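Side-chain contacts in probable transcriptional regulator, AsnC family (Thermus thermophilus, PDB 2DJW), which is of unknown function but is a stand-alone RAM-domain protein of the Lrp/AsnC family that binds zinc and may, like its relatives, take part in transcriptional regulation: residues Val44-Asp48 and Val49-Asp53; Gly12-Val15 and Gln16-Glu20. All blocks are in the same frame, centred on the assembly; numbering follows the deposited sequence.

How the contacts relate
From the N terminus the chain runs through strand 2-10 into contact 2, where 12-15 winds directly into 16-20 and the strand hands over to helix 15-22. Strands 28-34 and 40-46 follow, and contact 1 is the turn by which 44-48 leaves the sheet and 49-53 enters helix 52-60; strand 66-77 completes the domain. The two contacts come in series, neither nesting nor crossing, and each closes only a local turn. The centres of contact 1 and contact 2 are about 23 Å apart, on opposite sides of the chain's centre. Each therefore serves, separately, one of the two strand-to-helix passages of a beta-alpha-beta-beta-alpha-beta fold.

Contact 1: residues Val44-Asp48 and Val49-Asp53; sequences VRLKD and VEELD
The carboxylates of D48 and E50 meet almost perpendicularly, their planes 87° apart, with D48 OD1 3.9 Å from E50 OE1. E50 is bent at chi2 (85°), which folds its end back toward the turn and brings OE1 to 3.4 Å from D48 CB. Such a gathering of acids is consistent with the zinc-binding role of E50, and K47 probably balances part of the charge: its NZ forms a weak salt bridge, 3.5 Å, with D48 OD2.

The third carboxylate, that of E51, reaches back across the turn to the backbone of K47. With CG anti to the backbone N and the chain extended beyond it, E51 carries OE2 to K47 N, which donates a nearly straight hydrogen bond of 3.0 Å. The amide meets OE2 on its anti side, 31° out of the carboxylate plane, and L46 CA lies 3.5 Å from the same oxygen. The side chain of E51 also touches Q27. The firmer tie across the turn is this side-chain bond, with a weak backbone bond beside it from E51 N to D48 O, 3.3 Å.

Beneath these polar groups, L46 CD1 packs 3.8 Å from L52 CG, while L46 CD2 lies against the backbone of E51. L52 also packs on T71 and L73 of strand 66-77 and meets F75 of the second subunit; V49 packs on V49 of that same subunit.

E50 and D54 have each been seen to bind zinc in a structure of this protein; none is bound to this chain. The arrangement is a strand-to-helix turn of the ferredoxin-like RAM domain, with zinc-binding acidic residues where the turn leads into helix 52-60.

Contact 2: residues Gly12-Val15 and Gln16-Glu20; sequences GNRV and QALGE
R14 and L18 meet through main chain and side chain together. R14 O accepts from L18 N at 2.8 Å with an N-H...O angle of 172°, the donor lying almost on the extension of the carbonyl bond. One residue on, V15 O receives G19 N, also at 2.8 Å but less straight (155°). A17 N, whose position four residues after N13 would suit a direct helical bond, is instead served by a water: the water accepts from A17 N at 3.2 Å and donates to N13 O at 2.6 Å, bridging the pair.

These bonds build the first turn of helix 15-22, the helix that follows strand 2-10 in the beta-alpha-beta-beta-alpha-beta order of the ferredoxin-like RAM domain. V15 and L18 both pack on P10 at the end of that strand.

The R14 side chain bends at chi2 (-69°) and again at chi3, bringing its guanidinium round beside A17. A17 CB sits over one face of that group, offset toward the rim and 3.3 Å from NH1. R14 NE donates to E64 O, which probably helps fix the group's rotation. Nearer the backbone of R14, its CB is met by L18 CD1 at 3.4 Å, the two side chains crossing at about a right angle. Replacing L18 by an alanine would remove CG and both methyls and would probably leave a gap beside R14 CB and P10. Q16 takes part in subunit contacts: its OE1 accepts from R76 NH1 of the third subunit, and its side chain packs on T57 of the fifth.

Contact 1: residues Val44-Asp48 and Val49-Asp53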
# COMPACT_ATOMS: atom_id res chain seq x y z
N VAL A 44 -16.80 -16.72 -12.64
CA VAL A 44 -18.24 -16.59 -12.76
C VAL A 44 -18.63 -16.27 -14.22
O VAL A 44 -17.84 -15.69 -14.98
CB VAL A 44 -18.78 -15.48 -11.78
CG1 VAL A 44 -20.27 -15.48 -11.74
CG2 VAL A 44 -18.29 -15.71 -10.34
N ARG A 45 -19.84 -16.68 -14.62
CA ARG A 45 -20.39 -16.37 -15.94
C ARG A 45 -21.72 -15.72 -15.73
O ARG A 45 -22.57 -16.29 -15.05
CB ARG A 45 -20.59 -17.64 -16.78
CG ARG A 45 -19.38 -18.56 -16.85
CD ARG A 45 -18.25 -17.97 -17.65
NE ARG A 45 -17.29 -19.03 -17.97
CZ ARG A 45 -16.12 -18.84 -18.56
NH1 ARG A 45 -15.75 -17.61 -18.91
NH2 ARG A 45 -15.33 -19.88 -18.80
N LEU A 46 -21.91 -14.52 -16.28
CA LEU A 46 -23.12 -13.75 -16.00
C LEU A 46 -24.00 -13.48 -17.22
O LEU A 46 -23.50 -13.21 -18.31
CB LEU A 46 -22.77 -12.42 -15.32
CG LEU A 46 -21.79 -12.44 -14.14
CD1 LEU A 46 -21.09 -11.10 -14.01
CD2 LEU A 46 -22.54 -12.82 -12.85
N LYS A 47 -25.32 -13.54 -17.02
CA LYS A 47 -26.30 -13.11 -18.02
C LYS A 47 -26.17 -11.61 -18.31
O LYS A 47 -26.18 -11.19 -19.46
CB LYS A 47 -27.73 -13.47 -17.59
CG LYS A 47 -28.85 -12.58 -18.22
CD LYS A 47 -29.07 -12.85 -19.73
CE LYS A 47 -29.28 -11.55 -20.55
NZ LYS A 47 -30.49 -10.74 -20.14
N ASP A 48 -26.07 -10.80 -17.25
CA ASP A 48 -25.84 -9.37 -17.40
C ASP A 48 -24.99 -8.91 -16.25
O ASP A 48 -24.68 -9.71 -15.38
CB ASP A 48 -27.15 -8.57 -17.48
CG ASP A 48 -28.28 -9.17 -16.66
OD1 ASP A 48 -28.05 -9.57 -15.50
OD2 ASP A 48 -29.41 -9.23 -17.18
N VAL A 49 -24.62 -7.63 -16.24
CA VAL A 49 -23.82 -7.08 -15.16
C VAL A 49 -24.57 -7.23 -13.85
O VAL A 49 -23.98 -7.63 -12.86
CB VAL A 49 -23.50 -5.57 -15.32
CG1 VAL A 49 -22.10 -5.29 -14.80
CG2 VAL A 49 -23.59 -5.16 -16.74
N GLU A 50 -25.86 -6.92 -13.88
CA GLU A 50 -26.68 -6.80 -12.68
C GLU A 50 -26.72 -8.10 -11.89
O GLU A 50 -27.00 -8.09 -10.69
CB GLU A 50 -28.10 -6.34 -13.02
CG GLU A 50 -28.21 -4.89 -13.49
CD GLU A 50 -27.94 -4.72 -14.98
OE1 GLU A 50 -27.69 -5.73 -15.67
OE2 GLU A 50 -27.97 -3.57 -15.46
N GLU A 51 -26.43 -9.20 -12.58
CA GLU A 51 -26.42 -10.51 -11.95
C GLU A 51 -25.26 -10.68 -10.97
O GLU A 51 -25.25 -11.63 -10.16
CB GLU A 51 -26.44 -11.65 -12.99
CG GLU A 51 -27.00 -12.93 -12.39
CD GLU A 51 -26.86 -14.16 -13.25
OE1 GLU A 51 -27.59 -15.12 -12.99
OE2 GLU A 51 -26.02 -14.18 -14.16
N LEU A 52 -24.30 -9.76 -11.03
CA LEU A 52 -23.23 -9.69 -10.04
C LEU A 52 -23.75 -9.50 -8.61
O LEU A 52 -23.14 -9.97 -7.66
CB LEU A 52 -22.26 -8.55 -10.37
CG LEU A 52 -20.87 -8.80 -10.95
CD1 LEU A 52 -20.11 -7.48 -11.03
CD2 LEU A 52 -20.07 -9.83 -10.15
N ASP A 53 -24.87 -8.79 -8.46
CA ASP A 53 -25.51 -8.63 -7.16
C ASP A 53 -25.90 -9.99 -6.57
O ASP A 53 -25.66 -10.25 -5.38
CB ASP A 53 -26.74 -7.72 -7.27
CG ASP A 53 -27.18 -7.17 -5.91
OD1 ASP A 53 -26.36 -6.51 -5.21
OD2 ASP A 53 -28.35 -7.37 -5.53

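Contact 2: residues Gly12-Val15 and Gln16-Glu20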
# COMPACT_ATOMS: atom_id res chain seq x y z
N GLY A 12 -9.15 -17.49 7.61
CA GLY A 12 -8.32 -18.66 7.32
C GLY A 12 -8.91 -20.03 7.60
O GLY A 12 -8.61 -20.99 6.88
N ASN A 13 -9.74 -20.15 8.64
CA ASN A 13 -10.40 -21.44 8.98
C ASN A 13 -11.66 -21.72 8.15
O ASN A 13 -12.21 -22.85 8.17
CB ASN A 13 -10.68 -21.54 10.49
CG ASN A 13 -11.88 -20.72 10.92
OD1 ASN A 13 -12.14 -19.64 10.39
ND2 ASN A 13 -12.62 -21.23 11.91
N ARG A 14 -12.08 -20.71 7.39
CA ARG A 14 -13.25 -20.79 6.53
C ARG A 14 -12.98 -21.13 5.07
O ARG A 14 -13.91 -21.35 4.31
CB ARG A 14 -14.01 -19.47 6.59
CG ARG A 14 -14.52 -19.11 7.97
CD ARG A 14 -15.65 -20.05 8.41
NE ARG A 14 -16.81 -19.99 7.53
CZ ARG A 14 -17.68 -20.99 7.38
NH1 ARG A 14 -17.53 -22.13 8.06
NH2 ARG A 14 -18.71 -20.84 6.54
N VAL A 15 -11.70 -21.19 4.69
CA VAL A 15 -11.32 -21.38 3.28
C VAL A 15 -12.14 -22.49 2.57
O VAL A 15 -12.79 -22.22 1.55
CB VAL A 15 -9.76 -21.60 3.11
CG1 VAL A 15 -9.40 -21.99 1.68
CG2 VAL A 15 -8.99 -20.33 3.52
N GLN A 16 -12.15 -23.70 3.13
CA GLN A 16 -12.82 -24.83 2.48
C GLN A 16 -14.33 -24.72 2.50
O GLN A 16 -14.99 -24.88 1.47
CB GLN A 16 -12.36 -26.15 3.09
CG GLN A 16 -10.95 -26.49 2.74
CD GLN A 16 -10.44 -27.71 3.46
OE1 GLN A 16 -10.38 -28.79 2.87
NE2 GLN A 16 -10.00 -27.54 4.70
N ALA A 17 -14.88 -24.43 3.66
CA ALA A 17 -16.29 -24.09 3.81
C ALA A 17 -16.73 -23.12 2.70
O ALA A 17 -17.59 -23.43 1.88
CB ALA A 17 -16.51 -23.49 5.19
N LEU A 18 -16.10 -21.95 2.65
CA LEU A 18 -16.45 -20.94 1.62
C LEU A 18 -16.19 -21.42 0.19
O LEU A 18 -17.02 -21.20 -0.71
CB LEU A 18 -15.81 -19.59 1.91
CG LEU A 18 -16.18 -19.06 3.30
CD1 LEU A 18 -15.21 -18.00 3.72
CD2 LEU A 18 -17.61 -18.55 3.35
N GLY A 19 -15.08 -22.13 -0.01
CA GLY A 19 -14.79 -22.72 -1.29
C GLY A 19 -15.97 -23.52 -1.78
O GLY A 19 -16.49 -23.26 -2.85
N GLU A 20 -16.42 -24.47 -0.95
CA GLU A 20 -17.50 -25.40 -1.29
C GLU A 20 -18.87 -24.75 -1.46
O GLU A 20 -19.61 -25.13 -2.36
CB GLU A 20 -17.59 -26.51 -0.23
CG GLU A 20 -16.33 -27.34 -0.18
CD GLU A 20 -16.34 -28.34 0.95
OE1 GLU A 20 -17.03 -28.10 1.96
OE2 GLU A 20 -15.67 -29.36 0.81
O HOH W 1 -13.19 -24.44 6.39